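Local coordinates for protein (hdlp (histone deacetylase-like protein)) (Aquifex aeolicus, PDB 1C3P), which probably acts as a zinc-dependent deacetylase, akin to the histone deacetylases that remove acetyl groups from lysine side chains, at residues Y251-L265 and G287-A301. Sequence-based numbering, arbitrary orientation.
Sequences YLLQLGTDPLLEDYL and GEGVYLGGGGYHPYA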
loop_
_atom_site.group_PDB
_atom_site.type_symbol
_atom_site.label_atom_id
_atom_site.label_comp_id
_atom_site.label_asym_id
_atom_site.label_seq_id
_atom_site.Cartn_x
_atom_site.Cartn_y
_atom_site.Cartn_z
ATOM N N TYR A 251 -15.398 0.523 0.336
ATOM C CA TYR A 251 -14.118 0.699 1.016
ATOM C C TYR A 251 -12.938 0.277 0.136
ATOM O O TYR A 251 -13.089 -0.529 -0.788
ATOM C CB TYR A 251 -14.097 -0.107 2.336
ATOM C CG TYR A 251 -13.748 -1.583 2.196
ATOM C CD1 TYR A 251 -12.416 -2.007 2.198
ATOM C CD2 TYR A 251 -14.745 -2.554 2.055
ATOM C CE1 TYR A 251 -12.089 -3.338 2.059
ATOM C CE2 TYR A 251 -14.422 -3.919 1.914
ATOM C CZ TYR A 251 -13.096 -4.294 1.914
ATOM O OH TYR A 251 -12.730 -5.612 1.743
ATOM N N LEU A 252 -11.769 0.859 0.416
ATOM C CA LEU A 252 -10.528 0.514 -0.276
ATOM C C LEU A 252 -9.574 0.066 0.820
ATOM O O LEU A 252 -9.602 0.592 1.939
ATOM C CB LEU A 252 -9.914 1.715 -1.020
ATOM C CG LEU A 252 -10.796 2.358 -2.086
ATOM C CD1 LEU A 252 -11.704 3.374 -1.424
ATOM C CD2 LEU A 252 -9.923 3.059 -3.113
ATOM N N LEU A 253 -8.744 -0.908 0.488
ATOM C CA LEU A 253 -7.788 -1.505 1.423
ATOM C C LEU A 253 -6.408 -1.501 0.791
ATOM O O LEU A 253 -6.252 -1.957 -0.341
ATOM C CB LEU A 253 -8.221 -2.955 1.703
ATOM C CG LEU A 253 -7.289 -3.930 2.413
ATOM C CD1 LEU A 253 -7.072 -3.445 3.841
ATOM C CD2 LEU A 253 -7.923 -5.340 2.423
ATOM N N GLN A 254 -5.409 -0.996 1.511
ATOM C CA GLN A 254 -4.053 -0.959 0.970
ATOM C C GLN A 254 -3.276 -2.030 1.718
ATOM O O GLN A 254 -3.352 -2.175 2.954
ATOM C CB GLN A 254 -3.441 0.460 1.097
ATOM C CG GLN A 254 -2.561 0.731 2.288
ATOM C CD GLN A 254 -1.072 0.647 1.964
ATOM O OE1 GLN A 254 -0.497 1.525 1.289
ATOM N NE2 GLN A 254 -0.437 -0.413 2.443
ATOM N N LEU A 255 -2.523 -2.797 0.941
ATOM C CA LEU A 255 -1.809 -3.952 1.443
ATOM C C LEU A 255 -0.310 -3.971 1.266
ATOM O O LEU A 255 0.222 -4.920 0.677
ATOM C CB LEU A 255 -2.422 -5.180 0.754
ATOM C CG LEU A 255 -3.932 -5.253 0.977
ATOM C CD1 LEU A 255 -4.599 -6.117 -0.072
ATOM C CD2 LEU A 255 -4.184 -5.773 2.385
ATOM N N GLY A 256 0.386 -2.953 1.769
ATOM C CA GLY A 256 1.837 -2.957 1.650
ATOM C C GLY A 256 2.401 -4.165 2.386
ATOM O O GLY A 256 1.831 -4.604 3.388
ATOM N N THR A 257 3.520 -4.702 1.900
ATOM C CA THR A 257 4.122 -5.872 2.532
ATOM C C THR A 257 5.225 -5.516 3.516
ATOM O O THR A 257 5.865 -6.403 4.077
ATOM C CB THR A 257 4.695 -6.862 1.476
ATOM O OG1 THR A 257 5.723 -6.224 0.714
ATOM C CG2 THR A 257 3.583 -7.323 0.531
ATOM N N ASP A 258 5.445 -4.226 3.754
ATOM C CA ASP A 258 6.483 -3.866 4.700
ATOM C C ASP A 258 6.294 -4.340 6.143
ATOM O O ASP A 258 7.228 -4.256 6.931
ATOM C CB ASP A 258 6.813 -2.365 4.649
ATOM C CG ASP A 258 5.598 -1.475 4.741
ATOM O OD1 ASP A 258 4.492 -1.984 5.014
ATOM O OD2 ASP A 258 5.764 -0.248 4.539
ATOM N N PRO A 259 5.082 -4.765 6.545
ATOM C CA PRO A 259 4.962 -5.237 7.929
ATOM C C PRO A 259 5.671 -6.583 8.205
ATOM O O PRO A 259 5.845 -6.973 9.357
ATOM C CB PRO A 259 3.443 -5.323 8.132
ATOM C CG PRO A 259 2.945 -5.628 6.741
ATOM C CD PRO A 259 3.741 -4.643 5.935
ATOM N N LEU A 260 6.099 -7.277 7.154
ATOM C CA LEU A 260 6.763 -8.571 7.314
ATOM C C LEU A 260 8.146 -8.524 7.956
ATOM O O LEU A 260 8.921 -7.572 7.787
ATOM C CB LEU A 260 6.873 -9.284 5.953
ATOM C CG LEU A 260 5.554 -9.538 5.217
ATOM C CD1 LEU A 260 5.831 -9.944 3.768
ATOM C CD2 LEU A 260 4.746 -10.575 5.952
ATOM N N LEU A 261 8.451 -9.582 8.695
ATOM C CA LEU A 261 9.738 -9.722 9.374
ATOM C C LEU A 261 10.934 -9.449 8.458
ATOM O O LEU A 261 11.881 -8.761 8.849
ATOM C CB LEU A 261 9.845 -11.135 9.961
ATOM C CG LEU A 261 11.204 -11.561 10.529
ATOM C CD1 LEU A 261 11.647 -10.579 11.591
ATOM C CD2 LEU A 261 11.100 -12.965 11.105
ATOM N N GLU A 262 10.882 -9.955 7.230
ATOM C CA GLU A 262 11.987 -9.777 6.295
ATOM C C GLU A 262 12.185 -8.379 5.724
ATOM O O GLU A 262 13.211 -8.106 5.096
ATOM C CB GLU A 262 11.870 -10.773 5.143
ATOM C CG GLU A 262 12.088 -12.205 5.563
ATOM C CD GLU A 262 10.825 -12.876 6.028
ATOM O OE1 GLU A 262 9.804 -12.181 6.246
ATOM O OE2 GLU A 262 10.862 -14.109 6.190
ATOM N N ASP A 263 11.222 -7.486 5.937
ATOM C CA ASP A 263 11.352 -6.133 5.418
ATOM C C ASP A 263 11.927 -5.270 6.530
ATOM O O ASP A 263 11.318 -5.079 7.595
ATOM C CB ASP A 263 9.992 -5.630 4.918
ATOM C CG ASP A 263 10.102 -4.349 4.113
ATOM O OD1 ASP A 263 9.270 -4.168 3.208
ATOM O OD2 ASP A 263 11.002 -3.523 4.388
ATOM N N TYR A 264 13.123 -4.766 6.268
ATOM C CA TYR A 264 13.851 -3.975 7.239
ATOM C C TYR A 264 13.287 -2.579 7.415
ATOM O O TYR A 264 13.623 -1.901 8.377
ATOM C CB TYR A 264 15.348 -3.927 6.863
ATOM C CG TYR A 264 15.742 -2.916 5.806
ATOM C CD1 TYR A 264 15.758 -1.544 6.094
ATOM C CD2 TYR A 264 16.120 -3.322 4.526
ATOM C CE1 TYR A 264 16.140 -0.605 5.139
ATOM C CE2 TYR A 264 16.506 -2.386 3.556
ATOM C CZ TYR A 264 16.512 -1.029 3.872
ATOM O OH TYR A 264 16.883 -0.097 2.926
ATOM N N LEU A 265 12.432 -2.140 6.501
ATOM C CA LEU A 265 11.865 -0.816 6.667
ATOM C C LEU A 265 10.788 -0.752 7.742
ATOM O O LEU A 265 10.195 0.300 7.960
ATOM C CB LEU A 265 11.357 -0.249 5.340
ATOM C CG LEU A 265 12.524 0.253 4.483
ATOM C CD1 LEU A 265 12.002 1.012 3.273
ATOM C CD2 LEU A 265 13.389 1.187 5.316
ATOM N N GLY A 287 -17.008 -7.148 3.776
ATOM C CA GLY A 287 -17.319 -7.706 2.475
ATOM C C GLY A 287 -16.232 -7.340 1.491
ATOM O O GLY A 287 -15.098 -7.046 1.890
ATOM N N GLU A 288 -16.571 -7.346 0.205
ATOM C CA GLU A 288 -15.602 -7.022 -0.835
ATOM C C GLU A 288 -15.376 -5.521 -1.012
ATOM O O GLU A 288 -16.306 -4.711 -0.906
ATOM C CB GLU A 288 -16.032 -7.609 -2.178
ATOM C CG GLU A 288 -16.045 -9.139 -2.234
ATOM C CD GLU A 288 -14.698 -9.754 -1.899
ATOM O OE1 GLU A 288 -13.675 -9.320 -2.472
ATOM O OE2 GLU A 288 -14.661 -10.686 -1.070
ATOM N N GLY A 289 -14.125 -5.171 -1.288
ATOM C CA GLY A 289 -13.750 -3.784 -1.490
ATOM C C GLY A 289 -12.729 -3.674 -2.607
ATOM O O GLY A 289 -12.509 -4.641 -3.328
ATOM N N VAL A 290 -12.111 -2.503 -2.744
ATOM C CA VAL A 290 -11.109 -2.258 -3.773
ATOM C C VAL A 290 -9.749 -2.488 -3.109
ATOM O O VAL A 290 -9.459 -1.891 -2.064
ATOM C CB VAL A 290 -11.239 -0.797 -4.305
ATOM C CG1 VAL A 290 -10.150 -0.478 -5.345
ATOM C CG2 VAL A 290 -12.627 -0.618 -4.938
ATOM N N TYR A 291 -8.928 -3.352 -3.707
ATOM C CA TYR A 291 -7.623 -3.694 -3.142
ATOM C C TYR A 291 -6.416 -3.070 -3.854
ATOM O O TYR A 291 -6.261 -3.169 -5.078
ATOM C CB TYR A 291 -7.486 -5.214 -3.104
ATOM C CG TYR A 291 -8.723 -5.873 -2.534
ATOM C CD1 TYR A 291 -9.499 -6.753 -3.300
ATOM C CD2 TYR A 291 -9.159 -5.564 -1.251
ATOM C CE1 TYR A 291 -10.686 -7.304 -2.791
ATOM C CE2 TYR A 291 -10.335 -6.103 -0.737
ATOM C CZ TYR A 291 -11.093 -6.966 -1.505
ATOM O OH TYR A 291 -12.254 -7.484 -0.973
ATOM N N LEU A 292 -5.552 -2.448 -3.059
ATOM C CA LEU A 292 -4.365 -1.770 -3.581
ATOM C C LEU A 292 -3.105 -2.312 -2.942
ATOM O O LEU A 292 -3.153 -2.883 -1.855
ATOM C CB LEU A 292 -4.445 -0.265 -3.268
ATOM C CG LEU A 292 -5.715 0.500 -3.646
ATOM C CD1 LEU A 292 -5.565 1.981 -3.195
ATOM C CD2 LEU A 292 -5.946 0.410 -5.133
ATOM N N GLY A 293 -1.969 -2.113 -3.615
ATOM C CA GLY A 293 -0.702 -2.559 -3.066
ATOM C C GLY A 293 -0.239 -1.520 -2.053
ATOM O O GLY A 293 -1.054 -0.813 -1.447
ATOM N N GLY A 294 1.066 -1.412 -1.868
ATOM C CA GLY A 294 1.579 -0.442 -0.924
ATOM C C GLY A 294 3.066 -0.630 -0.781
ATOM O O GLY A 294 3.674 -1.325 -1.589
ATOM N N GLY A 295 3.641 -0.015 0.251
ATOM C CA GLY A 295 5.065 -0.123 0.500
ATOM C C GLY A 295 5.436 -1.573 0.755
ATOM O O GLY A 295 4.643 -2.342 1.294
ATOM N N GLY A 296 6.642 -1.936 0.349
ATOM C CA GLY A 296 7.146 -3.289 0.505
ATOM C C GLY A 296 8.482 -3.132 -0.175
ATOM O O GLY A 296 8.532 -2.714 -1.329
ATOM N N TYR A 297 9.565 -3.471 0.515
ATOM C CA TYR A 297 10.877 -3.232 -0.053
ATOM C C TYR A 297 11.814 -4.432 -0.163
ATOM O O TYR A 297 12.958 -4.272 -0.584
ATOM C CB TYR A 297 11.535 -2.096 0.742
ATOM C CG TYR A 297 10.602 -0.900 0.932
ATOM C CD1 TYR A 297 9.620 -0.887 1.939
ATOM C CD2 TYR A 297 10.656 0.181 0.059
ATOM C CE1 TYR A 297 8.714 0.184 2.057
ATOM C CE2 TYR A 297 9.760 1.246 0.170
ATOM C CZ TYR A 297 8.799 1.247 1.158
ATOM O OH TYR A 297 7.933 2.324 1.222
ATOM N N HIS A 298 11.329 -5.617 0.210
ATOM C CA HIS A 298 12.110 -6.849 0.112
ATOM C C HIS A 298 11.454 -7.637 -1.018
ATOM O O HIS A 298 10.284 -8.006 -0.923
ATOM C CB HIS A 298 12.030 -7.679 1.387
ATOM C CG HIS A 298 12.927 -8.877 1.358
ATOM N ND1 HIS A 298 14.226 -8.853 1.816
ATOM C CD2 HIS A 298 12.742 -10.103 0.818
ATOM C CE1 HIS A 298 14.804 -10.012 1.561
ATOM N NE2 HIS A 298 13.925 -10.790 0.956
ATOM N N PRO A 299 12.204 -7.920 -2.096
ATOM C CA PRO A 299 11.671 -8.655 -3.245
ATOM C C PRO A 299 11.039 -10.015 -2.969
ATOM O O PRO A 299 9.984 -10.340 -3.518
ATOM C CB PRO A 299 12.881 -8.740 -4.184
ATOM C CG PRO A 299 14.048 -8.754 -3.211
ATOM C CD PRO A 299 13.622 -7.591 -2.331
ATOM N N TYR A 300 11.687 -10.816 -2.140
ATOM C CA TYR A 300 11.154 -12.130 -1.825
ATOM C C TYR A 300 9.872 -12.024 -1.017
ATOM O O TYR A 300 8.893 -12.729 -1.276
ATOM C CB TYR A 300 12.160 -12.927 -1.005
ATOM C CG TYR A 300 13.456 -13.300 -1.695
ATOM C CD1 TYR A 300 13.848 -12.712 -2.897
ATOM C CD2 TYR A 300 14.325 -14.209 -1.099
ATOM C CE1 TYR A 300 15.079 -13.019 -3.477
ATOM C CE2 TYR A 300 15.545 -14.522 -1.662
ATOM C CZ TYR A 300 15.919 -13.923 -2.847
ATOM O OH TYR A 300 17.152 -14.209 -3.369
ATOM N N ALA A 301 9.907 -11.153 -0.015
ATOM C CA ALA A 301 8.783 -10.956 0.889
ATOM C C ALA A 301 7.577 -10.471 0.118
ATOM O O ALA A 301 6.476 -10.991 0.273
ATOM C CB ALA A 301 9.155 -9.950 1.975
HETATM O O HOH W 1 -17.012 -2.055 -0.517
HETATM O O HOH W 2 8.399 -6.519 1.766
#
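Tyr251 lays one face of its ring against the backbone of Gly289, whose CA sits 3.7 Å from the ring centroid in a CH-pi contact; a glycine is what lets the phenol come so near. CG of Tyr251 stands between the backbone N and the carbonyl carbon (chi1 83°), which turns the ring over the loop that leads into strand 290-292, and its hydroxyl donates to Gly287 O (OH to O 2.8 Å). The Tyr291 side chain passes obliquely by it and turns back on its own chain: its hydroxyl accepts from Gly289 N and donates to Glu288 OE1, fixing that loop.

From here the two strands run parallel, joined by backbone hydrogen bonds from Val290 N to Tyr251 O, Leu253 N to Val290 O, Leu292 N to Leu253 O and Leu255 N to Leu292 O. Leu252 and Val290 lie side by side on one face, with CG of Leu252 3.9 Å from CB of Val290.

Beyond the strand ends the contact is built round Tyr297 and Ala301. CD1 of Leu265 sits over the centre of the Tyr297 ring, 3.3 Å from the centroid, a tight CH-pi contact, while OD2 of Asp258 lies at the ring edge. Asp263 braces the same residue: OD1 takes the backbone N of Tyr297 (2.8 Å) from above the carboxylate plane, and OD2 accepts Leu265 N in an Asx turn. Ala301, in the first turn of helix 299-314, rests its CB 3.8 Å from CD1 of Leu260.

Asp258 is a zinc ligand of this protein, though no zinc is bound in this model; OD1 is hydrogen-bonded to Ala169 N and OD2 to His170 ND1. The loop after strand 250-254 brings it to the metal site, which Asp168 and His170 complete, at the C-terminal ends of the parallel strands. Strands 250-254 and 290-292, joined by helix 272-286 in a beta-alpha-beta crossover, lie between strands 162-166 and 122-125; Leu253 and Tyr291 face helix 272-286, whereas Val290 and Leu292 pack on helix 98-118.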